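Local coordinates for protein glycerol-3-phosphate dehydrogenase [NAD(P)+] (Coxiella burnetii, PDB 3K96) that probably catalyses the NAD(P)H-dependent reduction of dihydroxyacetone phosphate to sn-glycerol 3-phosphate, the precursor for phospholipid synthesis, at residues V47-Q53 / R192-F198; I32-G36 / L93-L97; I218-A222 / L327-V331; A238-R242 / V345-R351; T174-L178 / G263-L267. All coordinates share one frame; numbering follows the deposited sequence.

Contact 1: V47-Q53 / R192-F198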
# COMPACT_ATOMS: atom_id res chain seq x y z
N VAL A 47 -23.58 -8.65 8.72
CA VAL A 47 -23.68 -7.21 8.87
C VAL A 47 -25.15 -6.78 8.76
O VAL A 47 -25.62 -5.98 9.58
CB VAL A 47 -22.85 -6.48 7.81
CG1 VAL A 47 -23.23 -5.02 7.74
CG2 VAL A 47 -21.32 -6.66 8.10
N LEU A 48 -25.85 -7.28 7.76
CA LEU A 48 -27.26 -6.92 7.56
C LEU A 48 -28.19 -7.55 8.59
O LEU A 48 -29.02 -6.87 9.18
CB LEU A 48 -27.71 -7.30 6.14
CG LEU A 48 -26.93 -6.64 4.99
CD1 LEU A 48 -27.35 -7.20 3.64
CD2 LEU A 48 -27.07 -5.13 5.02
N ALA A 49 -28.05 -8.85 8.82
CA ALA A 49 -28.95 -9.56 9.74
C ALA A 49 -28.83 -9.02 11.18
O ALA A 49 -29.84 -8.92 11.91
CB ALA A 49 -28.74 -11.11 9.68
N ARG A 50 -27.62 -8.61 11.57
CA ARG A 50 -27.42 -8.02 12.90
C ARG A 50 -28.18 -6.73 13.11
O ARG A 50 -28.45 -6.35 14.25
CB ARG A 50 -25.93 -7.78 13.18
CG ARG A 50 -25.17 -9.04 13.53
CD ARG A 50 -23.67 -8.82 13.40
NE ARG A 50 -22.90 -10.00 13.73
CZ ARG A 50 -21.58 -10.10 13.54
NH1 ARG A 50 -20.91 -9.09 13.00
NH2 ARG A 50 -20.94 -11.21 13.88
N LYS A 51 -28.50 -6.03 12.04
CA LYS A 51 -29.24 -4.78 12.16
C LYS A 51 -30.75 -5.08 12.17
O LYS A 51 -31.57 -4.18 12.29
CB LYS A 51 -28.85 -3.83 11.01
CG LYS A 51 -27.31 -3.54 10.98
CD LYS A 51 -26.81 -3.29 9.54
CE LYS A 51 -26.93 -1.90 9.07
NZ LYS A 51 -25.86 -1.08 9.62
N GLY A 52 -31.11 -6.35 12.06
CA GLY A 52 -32.51 -6.76 12.12
C GLY A 52 -33.15 -6.99 10.76
O GLY A 52 -34.30 -7.39 10.67
N GLN A 53 -32.40 -6.73 9.68
CA GLN A 53 -32.90 -6.97 8.34
C GLN A 53 -33.02 -8.47 8.09
O GLN A 53 -32.20 -9.26 8.58
CB GLN A 53 -31.96 -6.35 7.30
CG GLN A 53 -31.80 -4.84 7.43
CD GLN A 53 -30.64 -4.31 6.60
OE1 GLN A 53 -30.34 -4.84 5.53
NE2 GLN A 53 -29.97 -3.26 7.11
N ARG A 192 -28.91 0.19 3.63
CA ARG A 192 -28.90 -1.11 4.31
C ARG A 192 -27.58 -1.48 4.99
O ARG A 192 -27.57 -2.07 6.07
CB ARG A 192 -29.16 -2.25 3.32
CG ARG A 192 -30.61 -2.53 2.95
CD ARG A 192 -30.65 -3.82 2.15
NE ARG A 192 -31.99 -4.21 1.72
CZ ARG A 192 -32.82 -4.97 2.43
NH1 ARG A 192 -32.49 -5.40 3.63
NH2 ARG A 192 -34.00 -5.29 1.93
N LEU A 193 -26.47 -1.17 4.32
CA LEU A 193 -25.13 -1.61 4.74
C LEU A 193 -24.32 -0.65 5.60
O LEU A 193 -23.62 -1.06 6.52
CB LEU A 193 -24.30 -1.89 3.48
CG LEU A 193 -24.63 -3.16 2.70
CD1 LEU A 193 -24.18 -3.05 1.25
CD2 LEU A 193 -24.03 -4.40 3.40
N HIS A 194 -24.39 0.62 5.26
CA HIS A 194 -23.62 1.62 5.93
C HIS A 194 -23.93 1.71 7.41
O HIS A 194 -25.09 1.69 7.82
CB HIS A 194 -23.80 2.98 5.29
CG HIS A 194 -22.93 4.02 5.90
ND1 HIS A 194 -21.57 4.06 5.69
CD2 HIS A 194 -23.22 5.04 6.74
CE1 HIS A 194 -21.06 5.08 6.36
NE2 HIS A 194 -22.04 5.69 7.01
N GLY A 195 -22.88 1.80 8.20
CA GLY A 195 -23.04 1.90 9.63
C GLY A 195 -21.73 2.16 10.32
O GLY A 195 -20.67 2.17 9.69
N GLN A 196 -21.83 2.41 11.61
CA GLN A 196 -20.69 2.69 12.47
C GLN A 196 -19.31 2.07 12.12
O GLN A 196 -18.40 2.81 11.77
CB GLN A 196 -21.10 2.40 13.93
CG GLN A 196 -22.04 1.19 14.13
CD GLN A 196 -23.43 1.37 13.49
OE1 GLN A 196 -23.85 2.48 13.17
NE2 GLN A 196 -24.14 0.26 13.31
N ARG A 197 -19.16 0.74 12.22
CA ARG A 197 -17.89 0.07 11.94
C ARG A 197 -17.73 -0.46 10.53
O ARG A 197 -16.62 -0.82 10.13
CB ARG A 197 -17.71 -1.10 12.89
CG ARG A 197 -17.89 -0.73 14.33
CD ARG A 197 -16.68 -0.13 14.97
NE ARG A 197 -15.78 -1.16 15.47
CZ ARG A 197 -14.80 -0.95 16.34
NH1 ARG A 197 -14.59 0.26 16.83
NH2 ARG A 197 -14.04 -1.96 16.74
N PHE A 198 -18.84 -0.57 9.79
CA PHE A 198 -18.80 -1.03 8.40
C PHE A 198 -19.32 0.12 7.56
O PHE A 198 -20.53 0.37 7.51
CB PHE A 198 -19.66 -2.28 8.18
CG PHE A 198 -19.50 -2.89 6.82
CD1 PHE A 198 -18.46 -3.77 6.56
CD2 PHE A 198 -20.35 -2.55 5.79
CE1 PHE A 198 -18.30 -4.33 5.30
CE2 PHE A 198 -20.21 -3.12 4.54
CZ PHE A 198 -19.17 -4.01 4.29
O HOH W 1 -23.03 -1.35 9.05

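Contact 2: I32-G36 / L93-L97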
# COMPACT_ATOMS: atom_id res chain seq x y z
N ILE A 32 -33.49 -9.62 1.73
CA ILE A 32 -32.48 -9.51 0.69
C ILE A 32 -31.87 -10.90 0.58
O ILE A 32 -31.75 -11.61 1.58
CB ILE A 32 -31.44 -8.41 1.00
CG1 ILE A 32 -30.41 -8.30 -0.14
CG2 ILE A 32 -30.78 -8.66 2.35
CD1 ILE A 32 -29.56 -7.06 -0.05
N ALA A 33 -31.55 -11.32 -0.64
CA ALA A 33 -30.94 -12.62 -0.84
C ALA A 33 -29.45 -12.46 -1.13
O ALA A 33 -29.05 -11.59 -1.93
CB ALA A 33 -31.63 -13.38 -2.01
N ILE A 34 -28.64 -13.27 -0.46
CA ILE A 34 -27.19 -13.31 -0.70
C ILE A 34 -26.85 -14.68 -1.27
O ILE A 34 -27.01 -15.70 -0.59
CB ILE A 34 -26.38 -13.04 0.58
CG1 ILE A 34 -26.58 -11.58 1.01
CG2 ILE A 34 -24.92 -13.37 0.33
CD1 ILE A 34 -25.95 -11.21 2.33
N LEU A 35 -26.38 -14.70 -2.51
CA LEU A 35 -26.03 -15.91 -3.22
C LEU A 35 -24.52 -16.11 -3.11
O LEU A 35 -23.74 -15.35 -3.68
CB LEU A 35 -26.46 -15.79 -4.70
CG LEU A 35 -27.91 -15.36 -4.98
CD1 LEU A 35 -28.23 -15.39 -6.49
CD2 LEU A 35 -28.93 -16.20 -4.19
N GLY A 36 -24.12 -17.14 -2.36
CA GLY A 36 -22.70 -17.44 -2.09
C GLY A 36 -22.47 -17.42 -0.59
O GLY A 36 -22.45 -16.34 0.04
N LEU A 93 -32.38 -22.25 -4.99
CA LEU A 93 -32.23 -20.92 -5.56
C LEU A 93 -33.57 -20.27 -5.77
O LEU A 93 -33.79 -19.14 -5.35
CB LEU A 93 -31.48 -21.00 -6.90
CG LEU A 93 -31.12 -19.64 -7.48
CD1 LEU A 93 -30.20 -18.91 -6.51
CD2 LEU A 93 -30.45 -19.83 -8.83
N LYS A 94 -34.48 -20.99 -6.42
CA LYS A 94 -35.81 -20.47 -6.68
C LYS A 94 -36.48 -20.02 -5.39
O LYS A 94 -37.01 -18.91 -5.31
CB LYS A 94 -36.67 -21.53 -7.39
CG LYS A 94 -38.09 -21.04 -7.80
CD LYS A 94 -38.84 -22.15 -8.53
CE LYS A 94 -40.30 -21.80 -8.79
NZ LYS A 94 -40.46 -20.63 -9.70
N ALA A 95 -36.46 -20.89 -4.38
CA ALA A 95 -37.08 -20.59 -3.09
C ALA A 95 -36.43 -19.38 -2.43
O ALA A 95 -37.09 -18.57 -1.81
CB ALA A 95 -36.97 -21.78 -2.17
N SER A 96 -35.12 -19.24 -2.58
CA SER A 96 -34.43 -18.13 -1.94
C SER A 96 -34.83 -16.79 -2.57
O SER A 96 -34.86 -15.76 -1.89
CB SER A 96 -32.90 -18.33 -1.97
OG SER A 96 -32.39 -18.23 -3.29
N LEU A 97 -35.15 -16.81 -3.87
CA LEU A 97 -35.52 -15.60 -4.58
C LEU A 97 -37.04 -15.34 -4.63
O LEU A 97 -37.46 -14.30 -5.10
CB LEU A 97 -34.95 -15.63 -6.00
CG LEU A 97 -33.41 -15.69 -6.06
CD1 LEU A 97 -32.98 -15.62 -7.50
CD2 LEU A 97 -32.75 -14.57 -5.26

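Contact 3: I218-A222 / L327-V331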
# COMPACT_ATOMS: atom_id res chain seq x y z
N ILE A 218 -4.02 -11.25 -8.58
CA ILE A 218 -2.92 -11.59 -9.45
C ILE A 218 -1.66 -10.94 -8.83
O ILE A 218 -0.59 -11.56 -8.73
CB ILE A 218 -3.11 -10.98 -10.86
CG1 ILE A 218 -4.42 -11.50 -11.52
CG2 ILE A 218 -1.88 -11.27 -11.72
CD1 ILE A 218 -4.78 -10.75 -12.83
N LEU A 219 -1.80 -9.70 -8.40
CA LEU A 219 -0.67 -8.98 -7.78
C LEU A 219 -0.32 -9.60 -6.42
O LEU A 219 0.85 -9.63 -6.03
CB LEU A 219 -0.96 -7.49 -7.67
CG LEU A 219 -1.29 -6.86 -9.04
CD1 LEU A 219 -1.60 -5.35 -8.94
CD2 LEU A 219 -0.16 -7.09 -10.03
N ALA A 220 -1.33 -10.13 -5.73
CA ALA A 220 -1.11 -10.81 -4.45
C ALA A 220 -0.25 -12.05 -4.67
O ALA A 220 0.61 -12.37 -3.86
CB ALA A 220 -2.45 -11.19 -3.81
N ILE A 221 -0.48 -12.76 -5.78
CA ILE A 221 0.33 -13.93 -6.09
C ILE A 221 1.75 -13.47 -6.37
O ILE A 221 2.70 -14.04 -5.83
CB ILE A 221 -0.21 -14.73 -7.25
CG1 ILE A 221 -1.58 -15.36 -6.89
CG2 ILE A 221 0.77 -15.85 -7.64
CD1 ILE A 221 -2.18 -16.15 -8.07
N ALA A 222 1.90 -12.42 -7.18
CA ALA A 222 3.22 -11.89 -7.53
C ALA A 222 4.00 -11.46 -6.30
O ALA A 222 5.15 -11.84 -6.12
CB ALA A 222 3.08 -10.71 -8.51
N LEU A 327 3.40 -7.63 -14.76
CA LEU A 327 3.28 -8.55 -13.63
C LEU A 327 2.32 -9.69 -13.95
O LEU A 327 2.64 -10.85 -13.69
CB LEU A 327 2.90 -7.88 -12.31
CG LEU A 327 4.06 -7.18 -11.57
CD1 LEU A 327 4.61 -6.01 -12.37
CD2 LEU A 327 3.64 -6.73 -10.17
N THR A 328 1.18 -9.35 -14.52
CA THR A 328 0.16 -10.36 -14.87
C THR A 328 0.72 -11.36 -15.86
O THR A 328 0.48 -12.55 -15.74
CB THR A 328 -1.07 -9.69 -15.47
OG1 THR A 328 -1.62 -8.77 -14.51
CG2 THR A 328 -2.10 -10.73 -15.89
N PHE A 329 1.48 -10.88 -16.83
CA PHE A 329 2.06 -11.76 -17.82
C PHE A 329 3.10 -12.69 -17.23
O PHE A 329 3.15 -13.86 -17.60
CB PHE A 329 2.61 -10.98 -19.01
CG PHE A 329 1.56 -10.54 -19.96
CD1 PHE A 329 1.67 -10.80 -21.32
CD2 PHE A 329 0.39 -9.91 -19.50
CE1 PHE A 329 0.67 -10.40 -22.21
CE2 PHE A 329 -0.60 -9.52 -20.37
CZ PHE A 329 -0.46 -9.76 -21.73
N GLN A 330 3.93 -12.19 -16.31
CA GLN A 330 4.94 -13.04 -15.67
C GLN A 330 4.26 -14.10 -14.82
O GLN A 330 4.65 -15.26 -14.85
CB GLN A 330 5.89 -12.23 -14.80
CG GLN A 330 6.92 -11.43 -15.57
CD GLN A 330 7.99 -12.29 -16.20
OE1 GLN A 330 7.70 -13.24 -16.93
NE2 GLN A 330 9.25 -11.95 -15.94
N VAL A 331 3.23 -13.72 -14.07
CA VAL A 331 2.52 -14.72 -13.25
C VAL A 331 1.97 -15.82 -14.18
O VAL A 331 2.12 -17.01 -13.90
CB VAL A 331 1.41 -14.12 -12.37
CG1 VAL A 331 0.60 -15.22 -11.68
CG2 VAL A 331 2.02 -13.19 -11.34

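Contact 4: A238-R242 / V345-R351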
# COMPACT_ATOMS: atom_id res chain seq x y z
N ALA A 238 7.97 -2.07 -4.09
CA ALA A 238 8.25 -1.72 -5.48
C ALA A 238 7.28 -2.48 -6.42
O ALA A 238 6.79 -1.93 -7.40
CB ALA A 238 9.69 -2.03 -5.83
N LEU A 239 7.03 -3.76 -6.13
CA LEU A 239 6.10 -4.57 -6.92
C LEU A 239 4.65 -4.09 -6.74
O LEU A 239 3.87 -4.11 -7.70
CB LEU A 239 6.21 -6.05 -6.57
CG LEU A 239 7.54 -6.72 -6.98
CD1 LEU A 239 7.71 -8.12 -6.39
CD2 LEU A 239 7.64 -6.76 -8.47
N ILE A 240 4.28 -3.67 -5.54
CA ILE A 240 2.92 -3.13 -5.34
C ILE A 240 2.77 -1.85 -6.19
O ILE A 240 1.76 -1.63 -6.88
CB ILE A 240 2.63 -2.86 -3.85
CG1 ILE A 240 2.49 -4.20 -3.10
CG2 ILE A 240 1.37 -2.03 -3.69
CD1 ILE A 240 2.39 -4.08 -1.51
N THR A 241 3.81 -1.02 -6.18
CA THR A 241 3.79 0.20 -6.95
C THR A 241 3.63 -0.13 -8.43
O THR A 241 2.82 0.48 -9.12
CB THR A 241 5.05 1.03 -6.69
OG1 THR A 241 5.14 1.35 -5.30
CG2 THR A 241 5.03 2.30 -7.50
N ARG A 242 4.40 -1.09 -8.94
CA ARG A 242 4.28 -1.47 -10.35
C ARG A 242 2.93 -2.09 -10.63
O ARG A 242 2.37 -1.91 -11.70
CB ARG A 242 5.35 -2.45 -10.79
CG ARG A 242 6.74 -1.87 -10.86
CD ARG A 242 7.55 -2.66 -11.86
NE ARG A 242 6.96 -2.55 -13.20
CZ ARG A 242 7.39 -3.22 -14.27
NH1 ARG A 242 6.77 -3.05 -15.43
NH2 ARG A 242 8.41 -4.07 -14.17
N VAL A 345 10.80 -12.94 -11.01
CA VAL A 345 10.72 -11.73 -10.20
C VAL A 345 11.92 -10.85 -10.48
O VAL A 345 11.81 -9.62 -10.43
CB VAL A 345 10.57 -12.03 -8.71
CG1 VAL A 345 10.58 -10.72 -7.91
CG2 VAL A 345 9.24 -12.82 -8.45
N GLN A 346 13.08 -11.45 -10.75
CA GLN A 346 14.26 -10.64 -11.05
C GLN A 346 14.14 -9.94 -12.41
O GLN A 346 14.73 -8.88 -12.62
CB GLN A 346 15.56 -11.46 -10.91
CG GLN A 346 15.89 -11.78 -9.45
CD GLN A 346 17.21 -12.50 -9.28
OE1 GLN A 346 17.64 -12.75 -8.16
NE2 GLN A 346 17.87 -12.82 -10.39
N GLU A 347 13.39 -10.54 -13.34
CA GLU A 347 13.12 -9.87 -14.62
C GLU A 347 12.18 -8.68 -14.36
O GLU A 347 12.34 -7.63 -14.96
CB GLU A 347 12.51 -10.81 -15.67
CG GLU A 347 13.49 -11.84 -16.24
CD GLU A 347 12.83 -12.90 -17.13
OE1 GLU A 347 11.61 -12.80 -17.42
OE2 GLU A 347 13.53 -13.85 -17.54
N LEU A 348 11.22 -8.84 -13.46
CA LEU A 348 10.29 -7.75 -13.14
C LEU A 348 10.97 -6.58 -12.43
O LEU A 348 10.72 -5.42 -12.76
CB LEU A 348 9.14 -8.23 -12.26
CG LEU A 348 8.08 -9.10 -12.93
CD1 LEU A 348 7.06 -9.56 -11.89
CD2 LEU A 348 7.43 -8.32 -14.06
N LEU A 349 11.81 -6.89 -11.45
CA LEU A 349 12.50 -5.86 -10.68
C LEU A 349 13.61 -5.18 -11.47
O LEU A 349 13.80 -3.97 -11.33
CB LEU A 349 13.06 -6.42 -9.35
CG LEU A 349 12.04 -6.78 -8.27
CD1 LEU A 349 12.67 -7.54 -7.11
CD2 LEU A 349 11.31 -5.54 -7.76
N GLU A 350 14.33 -5.92 -12.30
CA GLU A 350 15.42 -5.34 -13.07
C GLU A 350 14.92 -4.72 -14.38
O GLU A 350 15.23 -5.17 -15.47
CB GLU A 350 16.51 -6.38 -13.25
CG GLU A 350 17.05 -6.82 -11.88
CD GLU A 350 18.07 -7.94 -11.94
OE1 GLU A 350 18.55 -8.27 -13.06
OE2 GLU A 350 18.39 -8.49 -10.86
N ARG A 351 14.18 -3.64 -14.18
CA ARG A 351 13.48 -2.85 -15.19
C ARG A 351 14.32 -1.69 -15.71
O ARG A 351 15.23 -1.20 -15.02
CB ARG A 351 12.27 -2.25 -14.47
CG ARG A 351 11.19 -1.58 -15.27
CD ARG A 351 10.53 -0.56 -14.34
NE ARG A 351 10.43 -1.07 -12.96
CZ ARG A 351 10.31 -0.30 -11.87
NH1 ARG A 351 10.27 1.03 -11.98
NH2 ARG A 351 10.25 -0.86 -10.65
O HOH W 2 8.45 -0.03 -8.57

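Contact 5: T174-L178 / G263-L267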
# COMPACT_ATOMS: atom_id res chain seq x y z
N THR A 174 -14.10 -1.14 9.04
CA THR A 174 -13.92 -1.52 7.66
C THR A 174 -14.54 -0.47 6.77
O THR A 174 -15.57 0.14 7.14
CB THR A 174 -14.61 -2.86 7.39
OG1 THR A 174 -13.99 -3.87 8.20
CG2 THR A 174 -14.53 -3.26 5.91
N ALA A 175 -13.91 -0.23 5.61
CA ALA A 175 -14.44 0.74 4.64
C ALA A 175 -14.37 0.13 3.25
O ALA A 175 -13.35 -0.44 2.88
CB ALA A 175 -13.66 2.05 4.72
N VAL A 176 -15.48 0.21 2.50
CA VAL A 176 -15.55 -0.31 1.15
C VAL A 176 -16.24 0.69 0.23
O VAL A 176 -16.92 1.61 0.69
CB VAL A 176 -16.32 -1.65 1.06
CG1 VAL A 176 -15.57 -2.77 1.80
CG2 VAL A 176 -17.77 -1.48 1.59
N SER A 177 -16.04 0.53 -1.07
CA SER A 177 -16.70 1.39 -2.04
C SER A 177 -17.92 0.67 -2.59
O SER A 177 -17.97 -0.55 -2.61
CB SER A 177 -15.76 1.74 -3.20
OG SER A 177 -14.61 2.47 -2.76
N LEU A 178 -18.89 1.44 -3.03
CA LEU A 178 -20.07 0.88 -3.67
C LEU A 178 -20.40 1.73 -4.90
O LEU A 178 -20.68 2.93 -4.79
CB LEU A 178 -21.23 0.82 -2.69
CG LEU A 178 -22.46 0.08 -3.18
CD1 LEU A 178 -23.24 -0.49 -1.98
CD2 LEU A 178 -23.34 0.96 -4.07
N GLY A 263 -8.20 4.77 -4.59
CA GLY A 263 -9.22 4.62 -3.53
C GLY A 263 -9.25 3.24 -2.90
O GLY A 263 -8.35 2.43 -3.09
N LEU A 264 -10.34 2.97 -2.16
CA LEU A 264 -10.53 1.72 -1.46
C LEU A 264 -10.51 0.49 -2.34
O LEU A 264 -9.92 -0.53 -1.95
CB LEU A 264 -11.84 1.76 -0.67
CG LEU A 264 -11.90 2.75 0.49
CD1 LEU A 264 -13.36 3.06 0.92
CD2 LEU A 264 -11.05 2.23 1.68
N ALA A 265 -11.13 0.58 -3.52
CA ALA A 265 -11.25 -0.56 -4.44
C ALA A 265 -9.93 -0.85 -5.20
O ALA A 265 -9.69 -1.97 -5.65
CB ALA A 265 -12.40 -0.34 -5.42
N GLY A 266 -9.06 0.16 -5.29
CA GLY A 266 -7.77 -0.02 -5.95
C GLY A 266 -6.74 -0.21 -4.87
O GLY A 266 -6.60 -1.30 -4.30
N LEU A 267 -6.05 0.88 -4.55
CA LEU A 267 -5.00 0.91 -3.51
C LEU A 267 -5.35 0.22 -2.20
O LEU A 267 -4.56 -0.55 -1.68
CB LEU A 267 -4.62 2.36 -3.22
CG LEU A 267 -3.74 2.61 -2.00
CD1 LEU A 267 -2.40 1.94 -2.19
CD2 LEU A 267 -3.60 4.09 -1.76

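Contact 1: V47-Q53 / R192-F198
Two side-chain hydrogen bonds join Gln-53 to Arg-192, one through each end of the Gln-53 amide. NE2 of Gln-53 donates to the backbone O of Arg-192 at 2.9 Å, nearly straight (167°) and on a carbonyl lone pair. OE1 of Gln-53 accepts from NH1 of Arg-192, which stands above the plane of the amide carbonyl rather than on a lone pair, the two flat groups being turned 56° apart. The second amino nitrogen of Arg-192, NH2, bonds to the backbone O of His-30.

The charged end of Lys-51 is held more loosely. Bends along its chain carry NZ to the end of helix 183-193, where it makes a weak bond to His-194 O and reaches Leu-193 O through a water, 2.9 Å from Lys-51 NZ and 2.6 Å from Leu-193 O.

Apolar contact fills the interior side. CD2 of Leu-48 meets CD2 of Leu-193 at 3.5 Å, and Val-47 CG1 lies 4.3 Å from CD2 of Phe-198, whose ring also touches Trp-40, a predicted NADPH-binding residue.

Carbonyls at the C-terminal end of helix 183-193 thus receive an amide, an ammonium group and a water, an arrangement that would probably offset the negative end of the helix dipole.

Contact 2: I32-G36 / L93-L97
Leu-93 opens the short helix 93-97 by setting its CD1 methyl against the isopropyl end of Leu-35, 3.8 Å from CD2 of that strand residue. The two leucines cross at about a right angle. With CG anti to the backbone N, a chi1 of -172° swings the end of Leu-93 over to the strand; Leu-35, on strand 32-35, sends both methyls to the same CD1.

Three residues on, Ser-96 faces the strand. Its chi1 of 69° places OG between the backbone N and the carbonyl carbon, and from there the hydroxyl donates to Leu-93 O at 2.7 Å. That carbonyl also accepts the backbone N of Leu-97, so two donors grip it. The serine thereby turns its polar group back to its own helix, while OG still lies beside Leu-35 CD2 at 4.1 Å. The backbone O of Ser-96 passes 4.0 Å from Ala-33 CB and is bonded to the side chain of Arg-56.

Leu-97 completes the contact. Its CD2 packs on the CB of Ala-33 at 3.6 Å, and Leu-97 CD2 lies 4.3 Å from CD2 of Leu-35. At Ala-33 the backbones are closer, Ala-33 CA lying 6.6 Å from Ser-96 CA; the longer Leu-35 bridges the wider gap at the other end.

Helix 93-97 lies on one face of the sheet, roughly antiparallel (151°) to strand 32-35, a member of its parallel part that leads into the Gly-rich turn starting at Gly-36. Their cohesion is apolar, and the serine hydroxyl is tolerated here probably because its hydrogen is given to a carbonyl of its own helix.

Contact 3: I218-A222 / L327-V331
Val-331 has CG1 anti to its backbone N (chi1 173°) and CG2 beside that nitrogen, a setting that spreads its two methyls over different residues of helix 206-228. CG1 meets CG2 of Ile-221 at 4.1 Å, the side chains crossing at about a right angle, while CG2 rests 3.9 Å from CB of Ala-222 and near the backbone O of Ile-218. Ile-221 also adjoins Asn-281, predicted to bind the substrate. Ile-218, with chi1 at -60°, likewise turns its CG2 branch to the partner helix, where it lies 3.8 Å from OG1 of Thr-328; its CD1 reaches the same threonine. The hydroxyl touched in this way is engaged by the carboxylate of Glu-246.

At the remaining corner, Leu-219 CD2 comes 3.8 Å from CD2 of Leu-327 in another near-perpendicular crossing. CD2 of Leu-327 also lies 4.3 Å from CB of Ala-222. The interface is thus built mostly from branched aliphatic groups, with the Thr-328 hydroxyl at one margin and Ala-222 as the small member.

The two helices cross at 67°, their segment axes 9.5 Å apart, within the all-helical C-terminal domain. Helix 307-320 covers Ile-218, helices 233-253 and 264-275 flank Leu-219, and helix 341-349 packs on Leu-327.

Contact 4: A238-R242 / V345-R351
The crossing of helices 233-253 and 341-349 belongs to the outer part of the helical C-terminal domain, away from the annotated sites and against the second subunit. The segment axes approach to 11.4 Å at 70°, a separation bridged by leucine and arginine side chains.

Leu-239 forms the apolar centre. Its CD2 meets CD2 of Leu-349 at 3.9 Å and its CD1 reaches CG1 of Val-345 at 4.2 Å, and it stands at about a right angle to both partners. CD2 of Leu-349 also touches Ala-238 CB, 4.3 Å away.

The polar side is made by two arginines. Arg-242, bent at chi3, brings NH2 to the backbone O of Leu-348 at 3.0 Å; the carbonyl lies near the guanidinium plane, but the 130° angle at the hydrogen makes the bond weak. Arg-351 is poorly ordered, and its placement is therefore approximate. As modelled, it slides past Arg-242 in the opposite direction, its guanidinium turned about 50° from that of Arg-242 and one face covered by Arg-242 CD, which is 3.5 Å from Arg-351 NH2, so that like charges come close. A water links Arg-351 NH2, through a weak bond, to Ala-238 O.

On the inner side, helix 206-228 touches Leu-239 and Val-345, and helix 326-336 packs on Arg-242 and Leu-348. Across the dimer interface, Tyr-201 of the second subunit makes a cation-pi contact with Arg-351, and Ala-175 and Pro-173 of that subunit lie on Ala-238 and Leu-349, bringing its strand 174-180 and the loop before it to this pair of helices.

Contact 5: T174-L178 / G263-L267
Leu-264, the first residue of helix 264-275, points its side chain at strand 174-180 and lays its two methyls against one side of the strand backbone. CD2 of Leu-264 lies 3.7 Å from the backbone O of Ala-175, and CD1 is 3.8 Å from the carbonyl carbon of Val-176. Both methyls also touch the CB of Ala-175, CD1 at 3.9 Å. The chi1 of -66°, with CG beside the backbone N, directs this fork to the strand; the backbone itself sets CB next to Ser-177.

The side chain of Ser-177 is directed at the helix start. OG comes to CB of Leu-264 at 3.5 Å and lies 4.0 Å from the backbone N of Ala-265. Val-176 turns its own side chain to the other face, beside Gly-161 and Ser-163, which are predicted to bind glycerol 3-phosphate; it meets Leu-264 through main-chain atoms.

The contact joins the mixed sheet of the N-terminal domain to the helical C-terminal domain. Strand 198-203 runs beside the segment, and its Tyr-201 touches both Ala-175 and Leu-264, while Pro-162 adds to the packing on the leucine. Thr-241 of the second subunit lies on Leu-264, so strand and helix meet next to the dimer interface.

From the N terminus, strand 32-35 enters contact 2, which closes a loop within the nucleotide-binding domain at helix 93-97. Contact 1 opens inside that loop and closes later, at the end of helix 183-193, so the two cross; they touch where Ile-32 meets Leu-48 and Arg-192. Contact 5 opens on strand 174-180 before contact 1 closes, crosses it, and spans the two domains. Contacts 3 and 4 open within the loop of contact 5 and close beyond it, crossing it and each other. The centres of contacts 3 and 4 lie about 10 Å apart. Both belong to one cluster of helices, on the far side of the chain's centre from contacts 1 and 2.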